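Local coordinates for protein pyruvate synthase subunit PorC (Thermotoga maritima MSB8, PDB 2RAA) that serves as the gamma chain of pyruvate synthase, a heterotetramer that converts pyruvate and CoA to acetyl-CoA and carbon dioxide while reducing ferredoxin, at residues 20-25 against 37-42; 87-92 against 151-156; 112-115 against 120-123. All coordinates share one frame; numbering follows the deposited sequence.

Interaction 1: 20-25 against 37-42; sequences FEIRWH and QMLAEA
Ile22 on the strand and Leu39 on the helix meet tip to tip, the methyl CD1 of Ile22 lying 3.7 Å from CD2 of Leu39. A second strand residue shares that leucine methyl: the six-membered part of the Trp24 indole presents its edge, with CZ2 4.4 Å from Leu39 CD2, so that the methyl sits near the ring plane rather than over a face. Leu39 holds CG anti to its backbone N (chi1 171°), which carries the isobutyl group toward the sheet, CD2 leading. Ile22 answers with CG1 anti to the carbonyl carbon (chi1 -59°), extending CD1 across the gap. The backbones stay well apart, with 10.3 Å between the CA atoms of Ile22 and Leu39, and no hydrogen bond joins the two segments.

Further out, the indole N-H of Trp24 is tied to Asn69 OD1 on strand 64-72, an anchor that limits how the ring can turn. Leu154 and Leu157 of helix 150-161 also pack on Leu39, adding to its apolar surroundings. On the other face of the strand lies a polar pair. Arg23 NE donates to His25 NE2 at 2.9 Å, a bent bond (N-H...N angle 132°) whose donor is tilted from the imidazole plane, while NH1 and NH2 of Arg23 reach the backbone carbonyls of Val82, Ile100 and Glu102. Three backbone carbonyls thus hold the buried Arg23 by its guanidinium end, on the side of the sheet turned from helix 32-45.

Helix 32-45 leads on to strand 50-55, which runs parallel to strand 19-27 with antiparallel strand 64-72 between them; the contact belongs to a beta-alpha-beta crossover of a layered alpha/beta fold.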
ATOM      1  N   PHE A  20      -8.884   4.720  11.067  1.00 51.78           N
ATOM      2  CA  PHE A  20      -7.977   5.271  10.067  1.00 52.46           C
ATOM      3  C   PHE A  20      -8.238   4.444   8.801  1.00 51.85           C
ATOM      4  O   PHE A  20      -8.302   3.217   8.831  1.00 53.13           O
ATOM      5  CB  PHE A  20      -6.506   5.114  10.520  1.00 51.40           C
ATOM      6  CG  PHE A  20      -5.503   5.744   9.599  1.00 50.52           C
ATOM      7  CD1 PHE A  20      -5.192   7.066   9.715  1.00 46.93           C
ATOM      8  CD2 PHE A  20      -4.878   5.011   8.612  1.00 53.61           C
ATOM      9  CE1 PHE A  20      -4.282   7.649   8.881  1.00 50.08           C
ATOM     10  CE2 PHE A  20      -3.974   5.613   7.759  1.00 54.75           C
ATOM     11  CZ  PHE A  20      -3.672   6.935   7.916  1.00 37.66           C
ATOM     12  N   GLU A  21      -8.364   5.119   7.678  1.00 52.28           N
ATOM     13  CA  GLU A  21      -8.800   4.459   6.490  1.00 54.28           C
ATOM     14  C   GLU A  21      -7.872   4.572   5.285  1.00 52.13           C
ATOM     15  O   GLU A  21      -7.424   5.645   4.965  1.00 54.04           O
ATOM     16  CB  GLU A  21     -10.143   5.044   6.136  1.00 55.60           C
ATOM     17  CG  GLU A  21     -10.819   4.274   5.043  1.00 66.17           C
ATOM     18  CD  GLU A  21     -12.121   4.896   4.639  1.00 83.50           C
ATOM     19  OE1 GLU A  21     -12.897   5.309   5.552  1.00 86.79           O
ATOM     20  OE2 GLU A  21     -12.335   4.971   3.403  1.00 92.05           O
ATOM     21  N   ILE A  22      -7.689   3.457   4.577  1.00 49.63           N
ATOM     22  CA  ILE A  22      -6.785   3.349   3.458  1.00 45.92           C
ATOM     23  C   ILE A  22      -7.482   2.697   2.259  1.00 47.06           C
ATOM     24  O   ILE A  22      -8.138   1.693   2.410  1.00 46.53           O
ATOM     25  CB  ILE A  22      -5.630   2.431   3.837  1.00 46.80           C
ATOM     26  CG1 ILE A  22      -4.892   2.999   5.079  1.00 47.73           C
ATOM     27  CG2 ILE A  22      -4.694   2.269   2.635  1.00 39.64           C
ATOM     28  CD1 ILE A  22      -4.240   1.949   5.938  1.00 52.07           C
ATOM     29  N   ARG A  23      -7.346   3.262   1.069  1.00 46.87           N
ATOM     30  CA  ARG A  23      -8.001   2.695  -0.108  1.00 49.06           C
ATOM     31  C   ARG A  23      -6.931   2.394  -1.129  1.00 46.98           C
ATOM     32  O   ARG A  23      -6.135   3.246  -1.450  1.00 46.24           O
ATOM     33  CB  ARG A  23      -9.011   3.658  -0.705  1.00 51.29           C
ATOM     34  CG  ARG A  23      -9.758   3.091  -1.923  1.00 50.66           C
ATOM     35  CD  ARG A  23     -10.820   4.087  -2.370  1.00 56.70           C
ATOM     36  NE  ARG A  23     -10.224   5.252  -2.993  1.00 51.66           N
ATOM     37  CZ  ARG A  23     -10.815   6.429  -3.125  1.00 51.55           C
ATOM     38  NH1 ARG A  23     -12.031   6.663  -2.636  1.00 58.25           N
ATOM     39  NH2 ARG A  23     -10.156   7.393  -3.730  1.00 56.58           N
ATOM     40  N   TRP A  24      -6.922   1.173  -1.620  1.00 45.77           N
ATOM     41  CA  TRP A  24      -5.865   0.715  -2.507  1.00 46.22           C
ATOM     42  C   TRP A  24      -6.403   0.625  -3.877  1.00 48.24           C
ATOM     43  O   TRP A  24      -7.552   0.201  -4.030  1.00 49.23           O
ATOM     44  CB  TRP A  24      -5.457  -0.726  -2.185  1.00 45.54           C
ATOM     45  CG  TRP A  24      -4.934  -0.935  -0.860  1.00 46.30           C
ATOM     46  CD1 TRP A  24      -5.641  -0.921   0.284  1.00 47.24           C
ATOM     47  CD2 TRP A  24      -3.580  -1.281  -0.506  1.00 44.83           C
ATOM     48  NE1 TRP A  24      -4.825  -1.216   1.342  1.00 40.03           N
ATOM     49  CE2 TRP A  24      -3.545  -1.401   0.892  1.00 48.29           C
ATOM     50  CE3 TRP A  24      -2.397  -1.453  -1.233  1.00 44.72           C
ATOM     51  CZ2 TRP A  24      -2.371  -1.698   1.591  1.00 42.98           C
ATOM     52  CZ3 TRP A  24      -1.225  -1.751  -0.552  1.00 52.22           C
ATOM     53  CH2 TRP A  24      -1.212  -1.863   0.845  1.00 47.63           C
ATOM     54  N   HIS A  25      -5.552   0.907  -4.870  1.00 47.98           N
ATOM     55  CA  HIS A  25      -5.913   0.749  -6.277  1.00 47.87           C
ATOM     56  C   HIS A  25      -4.815  -0.031  -6.971  1.00 49.79           C
ATOM     57  O   HIS A  25      -3.656   0.339  -6.931  1.00 48.36           O
ATOM     58  CB  HIS A  25      -6.096   2.086  -6.951  1.00 46.35           C
ATOM     59  CG  HIS A  25      -7.189   2.899  -6.348  1.00 48.80           C
ATOM     60  ND1 HIS A  25      -8.452   2.967  -6.895  1.00 46.77           N
ATOM     61  CD2 HIS A  25      -7.216   3.657  -5.226  1.00 50.72           C
ATOM     62  CE1 HIS A  25      -9.208   3.748  -6.140  1.00 54.79           C
ATOM     63  NE2 HIS A  25      -8.485   4.174  -5.118  1.00 53.27           N
ATOM     64  N   GLN A  37      -4.975  -7.448   3.253  1.00 52.13           N
ATOM     65  CA  GLN A  37      -5.205  -8.459   4.280  1.00 53.76           C
ATOM     66  C   GLN A  37      -4.126  -8.441   5.318  1.00 55.88           C
ATOM     67  O   GLN A  37      -4.408  -8.425   6.510  1.00 58.54           O
ATOM     68  CB  GLN A  37      -5.296  -9.864   3.688  1.00 59.75           C
ATOM     69  CG  GLN A  37      -6.679 -10.192   3.107  1.00 68.74           C
ATOM     70  CD  GLN A  37      -7.696 -10.461   4.207  1.00 83.74           C
ATOM     71  OE1 GLN A  37      -7.577 -11.458   4.956  1.00 91.40           O
ATOM     72  NE2 GLN A  37      -8.697  -9.569   4.328  1.00 77.27           N
HETATM   73  N   MSE A  38      -2.888  -8.410   4.855  1.00 56.22           N
HETATM   74  CA  MSE A  38      -1.706  -8.506   5.712  1.00 56.56           C
HETATM   75  C   MSE A  38      -1.593  -7.358   6.694  1.00 55.80           C
HETATM   76  O   MSE A  38      -1.201  -7.518   7.855  1.00 51.87           O
HETATM   77  CB  MSE A  38      -0.465  -8.539   4.810  1.00 59.12           C
HETATM   78  CG  MSE A  38       0.723  -9.217   5.427  1.00 63.32           C
HETATM   79 SE   MSE A  38       2.278  -9.231   4.266  0.75 62.84          SE
HETATM   80  CE  MSE A  38       1.523  -9.274   2.438  1.00 59.91           C
ATOM     81  N   LEU A  39      -1.962  -6.178   6.216  1.00 55.13           N
ATOM     82  CA  LEU A  39      -1.916  -5.015   7.038  1.00 52.76           C
ATOM     83  C   LEU A  39      -2.958  -5.241   8.127  1.00 56.53           C
ATOM     84  O   LEU A  39      -2.658  -5.158   9.310  1.00 53.79           O
ATOM     85  CB  LEU A  39      -2.239  -3.796   6.194  1.00 51.99           C
ATOM     86  CG  LEU A  39      -2.422  -2.529   6.988  1.00 49.93           C
ATOM     87  CD1 LEU A  39      -1.171  -2.276   7.835  1.00 47.05           C
ATOM     88  CD2 LEU A  39      -2.707  -1.411   6.004  1.00 45.30           C
ATOM     89  N   ALA A  40      -4.179  -5.577   7.706  1.00 56.50           N
ATOM     90  CA  ALA A  40      -5.274  -5.868   8.634  1.00 55.16           C
ATOM     91  C   ALA A  40      -4.815  -6.928   9.641  1.00 52.64           C
ATOM     92  O   ALA A  40      -4.908  -6.748  10.861  1.00 50.36           O
ATOM     93  CB  ALA A  40      -6.556  -6.334   7.850  1.00 52.51           C
ATOM     94  N   GLU A  41      -4.299  -8.028   9.131  1.00 54.73           N
ATOM     95  CA  GLU A  41      -3.796  -9.096  10.036  1.00 55.57           C
ATOM     96  C   GLU A  41      -2.776  -8.591  11.033  1.00 52.81           C
ATOM     97  O   GLU A  41      -2.825  -8.965  12.198  1.00 58.65           O
ATOM     98  CB  GLU A  41      -3.305 -10.302   9.240  1.00 56.34           C
ATOM     99  CG  GLU A  41      -4.442 -11.258   8.975  1.00 67.77           C
ATOM    100  CD  GLU A  41      -4.228 -12.197   7.815  1.00 84.00           C
ATOM    101  OE1 GLU A  41      -3.088 -12.281   7.285  1.00 94.09           O
ATOM    102  OE2 GLU A  41      -5.240 -12.846   7.436  1.00 91.40           O
ATOM    103  N   ALA A  42      -1.902  -7.688  10.613  1.00 54.15           N
ATOM    104  CA  ALA A  42      -0.904  -7.084  11.519  1.00 52.38           C
ATOM    105  C   ALA A  42      -1.540  -6.293  12.633  1.00 54.84           C
ATOM    106  O   ALA A  42      -1.117  -6.372  13.793  1.00 57.77           O
ATOM    107  CB  ALA A  42      -0.029  -6.169  10.742  1.00 50.61           C
TER

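Interaction 2: 87-92 against 151-156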
ATOM      1  N   VAL A  87      -5.684   7.747   3.234  1.00 40.62           N
ATOM      2  CA  VAL A  87      -4.555   7.452   2.355  1.00 43.71           C
ATOM      3  C   VAL A  87      -5.048   6.682   1.176  1.00 42.37           C
ATOM      4  O   VAL A  87      -5.867   5.803   1.332  1.00 42.37           O
ATOM      5  CB  VAL A  87      -3.479   6.535   3.047  1.00 43.64           C
ATOM      6  CG1 VAL A  87      -2.316   6.214   2.111  1.00 40.22           C
ATOM      7  CG2 VAL A  87      -2.935   7.214   4.337  1.00 44.72           C
ATOM      8  N   VAL A  88      -4.547   7.026  -0.002  1.00 48.53           N
ATOM      9  CA  VAL A  88      -4.857   6.322  -1.251  1.00 46.96           C
ATOM     10  C   VAL A  88      -3.538   5.777  -1.719  1.00 48.82           C
ATOM     11  O   VAL A  88      -2.551   6.501  -1.742  1.00 49.85           O
ATOM     12  CB  VAL A  88      -5.517   7.263  -2.327  1.00 47.15           C
ATOM     13  CG1 VAL A  88      -5.589   6.591  -3.671  1.00 39.93           C
ATOM     14  CG2 VAL A  88      -6.942   7.686  -1.876  1.00 43.48           C
ATOM     15  N   VAL A  89      -3.538   4.493  -2.077  1.00 50.02           N
ATOM     16  CA  VAL A  89      -2.341   3.752  -2.434  1.00 47.54           C
ATOM     17  C   VAL A  89      -2.558   3.225  -3.831  1.00 46.35           C
ATOM     18  O   VAL A  89      -3.519   2.525  -4.081  1.00 45.87           O
ATOM     19  CB  VAL A  89      -2.109   2.551  -1.486  1.00 49.85           C
ATOM     20  CG1 VAL A  89      -0.890   1.774  -1.887  1.00 41.42           C
ATOM     21  CG2 VAL A  89      -1.997   3.007  -0.049  1.00 43.36           C
ATOM     22  N   VAL A  90      -1.691   3.599  -4.759  1.00 48.22           N
ATOM     23  CA  VAL A  90      -1.860   3.214  -6.152  1.00 48.25           C
ATOM     24  C   VAL A  90      -0.643   2.386  -6.527  1.00 48.35           C
ATOM     25  O   VAL A  90       0.438   2.899  -6.694  1.00 47.76           O
ATOM     26  CB  VAL A  90      -2.047   4.466  -7.058  1.00 47.23           C
ATOM     27  CG1 VAL A  90      -2.069   4.089  -8.523  1.00 46.95           C
ATOM     28  CG2 VAL A  90      -3.343   5.196  -6.673  1.00 47.63           C
ATOM     29  N   ILE A  91      -0.828   1.086  -6.652  1.00 51.48           N
ATOM     30  CA  ILE A  91       0.291   0.209  -6.870  1.00 51.22           C
ATOM     31  C   ILE A  91       0.593   0.015  -8.344  1.00 51.65           C
ATOM     32  O   ILE A  91       1.551  -0.713  -8.681  1.00 49.24           O
ATOM     33  CB  ILE A  91       0.118  -1.170  -6.135  1.00 52.98           C
ATOM     34  CG1 ILE A  91      -0.951  -2.046  -6.769  1.00 55.38           C
ATOM     35  CG2 ILE A  91      -0.179  -0.957  -4.651  1.00 50.42           C
ATOM     36  CD1 ILE A  91      -0.980  -3.419  -6.174  1.00 49.09           C
ATOM     37  N   ASP A  92      -0.209   0.636  -9.220  1.00 50.81           N
ATOM     38  CA  ASP A  92       0.064   0.622 -10.673  1.00 51.09           C
ATOM     39  C   ASP A  92      -0.109   2.022 -11.245  1.00 51.91           C
ATOM     40  O   ASP A  92      -1.245   2.459 -11.399  1.00 52.35           O
ATOM     41  CB  ASP A  92      -0.861  -0.362 -11.369  1.00 50.74           C
ATOM     42  CG  ASP A  92      -0.654  -0.394 -12.872  1.00 50.54           C
ATOM     43  OD1 ASP A  92       0.022   0.491 -13.435  1.00 55.12           O
ATOM     44  OD2 ASP A  92      -1.167  -1.327 -13.494  1.00 54.99           O
ATOM     45  N   THR A 151       4.548  -5.827  -1.393  1.00 42.95           N
ATOM     46  CA  THR A 151       5.261  -5.825  -0.108  1.00 44.17           C
ATOM     47  C   THR A 151       6.061  -4.550   0.117  1.00 44.90           C
ATOM     48  O   THR A 151       5.998  -3.958   1.206  1.00 49.13           O
ATOM     49  CB  THR A 151       6.111  -7.069   0.106  1.00 43.62           C
ATOM     50  OG1 THR A 151       5.263  -8.220   0.062  1.00 50.72           O
ATOM     51  CG2 THR A 151       6.810  -7.051   1.503  1.00 45.50           C
ATOM     52  N   PRO A 152       6.821  -4.102  -0.884  1.00 44.55           N
ATOM     53  CA  PRO A 152       7.426  -2.788  -0.675  1.00 42.43           C
ATOM     54  C   PRO A 152       6.402  -1.670  -0.500  1.00 42.24           C
ATOM     55  O   PRO A 152       6.653  -0.709   0.236  1.00 44.00           O
ATOM     56  CB  PRO A 152       8.255  -2.582  -1.946  1.00 47.47           C
ATOM     57  CG  PRO A 152       8.542  -3.973  -2.449  1.00 42.11           C
ATOM     58  CD  PRO A 152       7.242  -4.703  -2.166  1.00 43.47           C
HETATM   59  N   MSE A 153       5.251  -1.755  -1.155  1.00 44.97           N
HETATM   60  CA  MSE A 153       4.222  -0.721  -0.960  1.00 44.95           C
HETATM   61  C   MSE A 153       3.710  -0.757   0.488  1.00 48.69           C
HETATM   62  O   MSE A 153       3.464   0.285   1.120  1.00 47.21           O
HETATM   63  CB  MSE A 153       3.093  -0.860  -1.958  1.00 47.14           C
HETATM   64  CG  MSE A 153       3.496  -0.511  -3.374  1.00 45.98           C
HETATM   65 SE   MSE A 153       4.041   1.310  -3.631  0.75 45.43          SE
HETATM   66  CE  MSE A 153       2.234   2.145  -3.796  1.00 51.34           C
ATOM     67  N   LEU A 154       3.570  -1.954   1.034  1.00 48.00           N
ATOM     68  CA  LEU A 154       3.233  -2.043   2.452  1.00 46.18           C
ATOM     69  C   LEU A 154       4.255  -1.370   3.319  1.00 45.10           C
ATOM     70  O   LEU A 154       3.912  -0.671   4.258  1.00 42.71           O
ATOM     71  CB  LEU A 154       3.155  -3.497   2.889  1.00 49.98           C
ATOM     72  CG  LEU A 154       1.785  -4.044   3.134  1.00 55.36           C
ATOM     73  CD1 LEU A 154       1.987  -5.472   3.510  1.00 60.46           C
ATOM     74  CD2 LEU A 154       1.188  -3.231   4.264  1.00 50.53           C
ATOM     75  N   GLY A 155       5.523  -1.649   3.081  1.00 42.74           N
ATOM     76  CA  GLY A 155       6.579  -1.027   3.873  1.00 40.14           C
ATOM     77  C   GLY A 155       6.576   0.481   3.743  1.00 40.70           C
ATOM     78  O   GLY A 155       6.667   1.220   4.727  1.00 40.34           O
ATOM     79  N   ALA A 156       6.479   0.959   2.523  1.00 41.92           N
ATOM     80  CA  ALA A 156       6.260   2.398   2.262  1.00 41.86           C
ATOM     81  C   ALA A 156       5.098   2.943   3.060  1.00 42.98           C
ATOM     82  O   ALA A 156       5.198   3.992   3.662  1.00 43.22           O
ATOM     83  CB  ALA A 156       6.035   2.658   0.813  1.00 42.60           C
TER
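Met153, a selenomethionine on helix 150-161, pushes its side chain against the end of strand 87-90, the middle strand of the mixed sheet, in the helix-on-sheet packing of a layered alpha/beta fold. It buries more surface than any other residue here, and its strand-side partners are chiefly Ile91 and Val89.

The chain of Met153 is folded rather than stretched, bent at both chi2 (-63°) and chi3 (-82°). These bends let two separate parts of one side chain touch the strand. Near its root, CG lies 3.9 Å from CG2 of Ile91; at its end, CE turns toward the backbone and comes to 4.0 Å from the same Ile91 methyl. Ile91 stands just past the last strand residue, and with CG1 set between its backbone N and carbonyl carbon (chi1 71°) it is the short branch, CG2, that faces the selenomethionine, while the longer branch leads away. Val89 makes its contact through CG1, 3.7 Å from Met153 CE, the two side chains lying alongside and pointing opposite ways.

No hydrogen bond links the segments: the contact is made by van der Waals packing, most of it apolar, and all the touching residues are buried. Val89 also packs on Trp24 and on Leu157, one turn further along the same helix, while Met153 extends onto Leu111 and Asn113 of the neighbouring strand 109-113, so the one helix bears on two adjacent strands. Just past the strand, Asp92 OD2 forms a salt bridge with Arg27 NE and a hydrogen bond with Gln30 NE2.

The nearest approach between the segments is not between side chains: the methyl CE of Met153 rests 3.5 Å from the carbonyl oxygen of Val90.

Interaction 3: 112-115 against 120-123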
ATOM      1  N   VAL A 112       2.269   6.107  -4.176  1.00 49.62           N
ATOM      2  CA  VAL A 112       2.300   5.543  -5.537  1.00 48.18           C
ATOM      3  C   VAL A 112       3.574   4.757  -5.829  1.00 48.86           C
ATOM      4  O   VAL A 112       4.658   5.118  -5.407  1.00 48.39           O
ATOM      5  CB  VAL A 112       2.111   6.653  -6.633  1.00 48.11           C
ATOM      6  CG1 VAL A 112       1.830   6.048  -8.009  1.00 42.57           C
ATOM      7  CG2 VAL A 112       0.959   7.596  -6.274  1.00 49.60           C
ATOM      8  N   ASN A 113       3.397   3.661  -6.568  1.00 50.33           N
ATOM      9  CA  ASN A 113       4.476   2.795  -7.044  1.00 48.58           C
ATOM     10  C   ASN A 113       4.810   3.382  -8.379  1.00 52.51           C
ATOM     11  O   ASN A 113       4.082   3.193  -9.354  1.00 49.15           O
ATOM     12  CB  ASN A 113       3.993   1.342  -7.231  1.00 46.89           C
ATOM     13  CG  ASN A 113       4.990   0.470  -7.992  1.00 48.69           C
ATOM     14  OD1 ASN A 113       6.190   0.663  -7.896  1.00 48.12           O
ATOM     15  ND2 ASN A 113       4.480  -0.531  -8.713  1.00 42.59           N
ATOM     16  N   THR A 114       5.890   4.133  -8.429  1.00 54.46           N
ATOM     17  CA  THR A 114       6.229   4.793  -9.657  1.00 53.78           C
ATOM     18  C   THR A 114       7.652   5.188  -9.651  1.00 54.98           C
ATOM     19  O   THR A 114       8.205   5.485  -8.603  1.00 55.38           O
ATOM     20  CB  THR A 114       5.399   6.080  -9.836  1.00 53.07           C
ATOM     21  OG1 THR A 114       5.601   6.594 -11.159  1.00 52.87           O
ATOM     22  CG2 THR A 114       5.759   7.147  -8.766  1.00 52.41           C
ATOM     23  N   VAL A 115       8.243   5.203 -10.836  1.00 58.88           N
ATOM     24  CA  VAL A 115       9.602   5.723 -10.999  1.00 61.85           C
ATOM     25  C   VAL A 115       9.584   7.221 -11.359  1.00 62.21           C
ATOM     26  O   VAL A 115      10.623   7.835 -11.436  1.00 62.71           O
ATOM     27  CB  VAL A 115      10.378   4.937 -12.058  1.00 62.44           C
ATOM     28  CG1 VAL A 115       9.895   5.325 -13.470  1.00 65.27           C
ATOM     29  CG2 VAL A 115      11.855   5.163 -11.873  1.00 64.04           C
ATOM     30  N   PHE A 120       4.648  14.781 -11.839  1.00 68.01           N
ATOM     31  CA  PHE A 120       3.922  13.900 -12.758  1.00 67.80           C
ATOM     32  C   PHE A 120       2.629  13.382 -12.131  1.00 66.55           C
ATOM     33  O   PHE A 120       1.565  13.381 -12.760  1.00 65.33           O
ATOM     34  CB  PHE A 120       4.787  12.710 -13.185  1.00 68.40           C
ATOM     35  CG  PHE A 120       4.024  11.667 -13.936  1.00 69.11           C
ATOM     36  CD1 PHE A 120       3.579  11.912 -15.224  1.00 74.05           C
ATOM     37  CD2 PHE A 120       3.715  10.450 -13.347  1.00 72.60           C
ATOM     38  CE1 PHE A 120       2.850  10.949 -15.922  1.00 77.13           C
ATOM     39  CE2 PHE A 120       2.995   9.483 -14.032  1.00 73.19           C
ATOM     40  CZ  PHE A 120       2.565   9.727 -15.322  1.00 73.62           C
ATOM     41  N   VAL A 121       2.746  12.940 -10.883  1.00 65.96           N
ATOM     42  CA  VAL A 121       1.614  12.393 -10.142  1.00 65.74           C
ATOM     43  C   VAL A 121       0.549  13.473  -9.919  1.00 66.99           C
ATOM     44  O   VAL A 121      -0.655  13.218 -10.013  1.00 66.43           O
ATOM     45  CB  VAL A 121       2.067  11.818  -8.776  1.00 65.83           C
ATOM     46  CG1 VAL A 121       0.859  11.301  -7.983  1.00 64.15           C
ATOM     47  CG2 VAL A 121       3.116  10.720  -8.976  1.00 57.41           C
ATOM     48  N   ARG A 122       1.017  14.680  -9.624  1.00 67.40           N
ATOM     49  CA  ARG A 122       0.150  15.834  -9.420  1.00 67.69           C
ATOM     50  C   ARG A 122      -0.642  16.166 -10.674  1.00 66.60           C
ATOM     51  O   ARG A 122      -1.808  16.525 -10.592  1.00 65.09           O
ATOM     52  CB  ARG A 122       1.002  17.034  -9.042  1.00 68.76           C
ATOM     53  CG  ARG A 122       0.478  17.813  -7.864  1.00 76.30           C
ATOM     54  CD  ARG A 122       1.638  18.315  -7.016  1.00 86.93           C
ATOM     55  NE  ARG A 122       1.334  18.232  -5.587  1.00 93.07           N
ATOM     56  CZ  ARG A 122       2.251  18.239  -4.624  1.00 96.96           C
ATOM     57  NH1 ARG A 122       3.554  18.321  -4.922  1.00 99.96           N
ATOM     58  NH2 ARG A 122       1.858  18.156  -3.358  1.00 95.47           N
ATOM     59  N   LYS A 123       0.009  16.050 -11.830  1.00 67.67           N
ATOM     60  CA  LYS A 123      -0.616  16.343 -13.122  1.00 67.92           C
ATOM     61  C   LYS A 123      -1.698  15.332 -13.414  1.00 67.23           C
ATOM     62  O   LYS A 123      -2.803  15.704 -13.804  1.00 66.80           O
ATOM     63  CB  LYS A 123       0.419  16.314 -14.264  1.00 69.29           C
ATOM     64  CG  LYS A 123      -0.129  16.693 -15.654  1.00 67.75           C
TER
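Val112 and Val121 form the apolar centre of this contact, CG2 of the strand valine standing 4.1 Å from CG1 of the helix valine. The two valines pass side by side with their directions opposed, each offering one methyl to the other. Val121 keeps CG1 anti to its backbone N (chi1 178°), and its other methyl, CG2, is turned to Thr114, whose own methyl CG2 is 4.4 Å away. One helix valine therefore spans two alternate residues, Val112 and Thr114, at the end of strand 109-113 and just beyond it. Ile131 and Val133 of the next strand, 130-134, pack on Val121 as well.

Polar groups are dealt with apart from this methyl cluster. Thr114 turns its methyl to the helix, and its hydroxyl OG1 is hydrogen-bonded to Glu93 OE1 and to the backbone N of Lys116, in the turn leading to the helix. The amide of Asn113 bonds to Ile91 O, Ala136 N and Thr137 OG1.

At the start of helix 118-125, Asp117 OD1 accepts a hydrogen bond from Phe120 N, and the Phe120 ring has a cation-pi partner in Lys116.

The helix is the connection of the beta-alpha-beta unit formed with strands 109-113 and 130-134. Since the closest contacts across the segments are between methyl groups and no hydrogen bond joins them, the helix is seated here by apolar packing rather than by directed bonds, whereas the hydrogen bonds of Thr114 and Asn113 fix the chain as it leaves the strand.

From the N terminus, interaction 1 closes first, a short loop that brings helix 32-45 back over strand 19-27, and it is complete before interaction 2 opens at strand 87-90. Interaction 2 closes a much longer loop, to helix 150-161, and interaction 3 falls wholly within that span, closing the short connection from strand 109-113 into helix 118-125. Strands 19-27, 87-90 and 109-113 are neighbours in one sheet, so the three contacts fasten three helices to successive strands. Probable backbone hydrogen bonds join them: His25 N to Val89 O (2.7 Å) between interactions 1 and 2, and Asn113 N to Val90 O (3.1 Å) between 2 and 3.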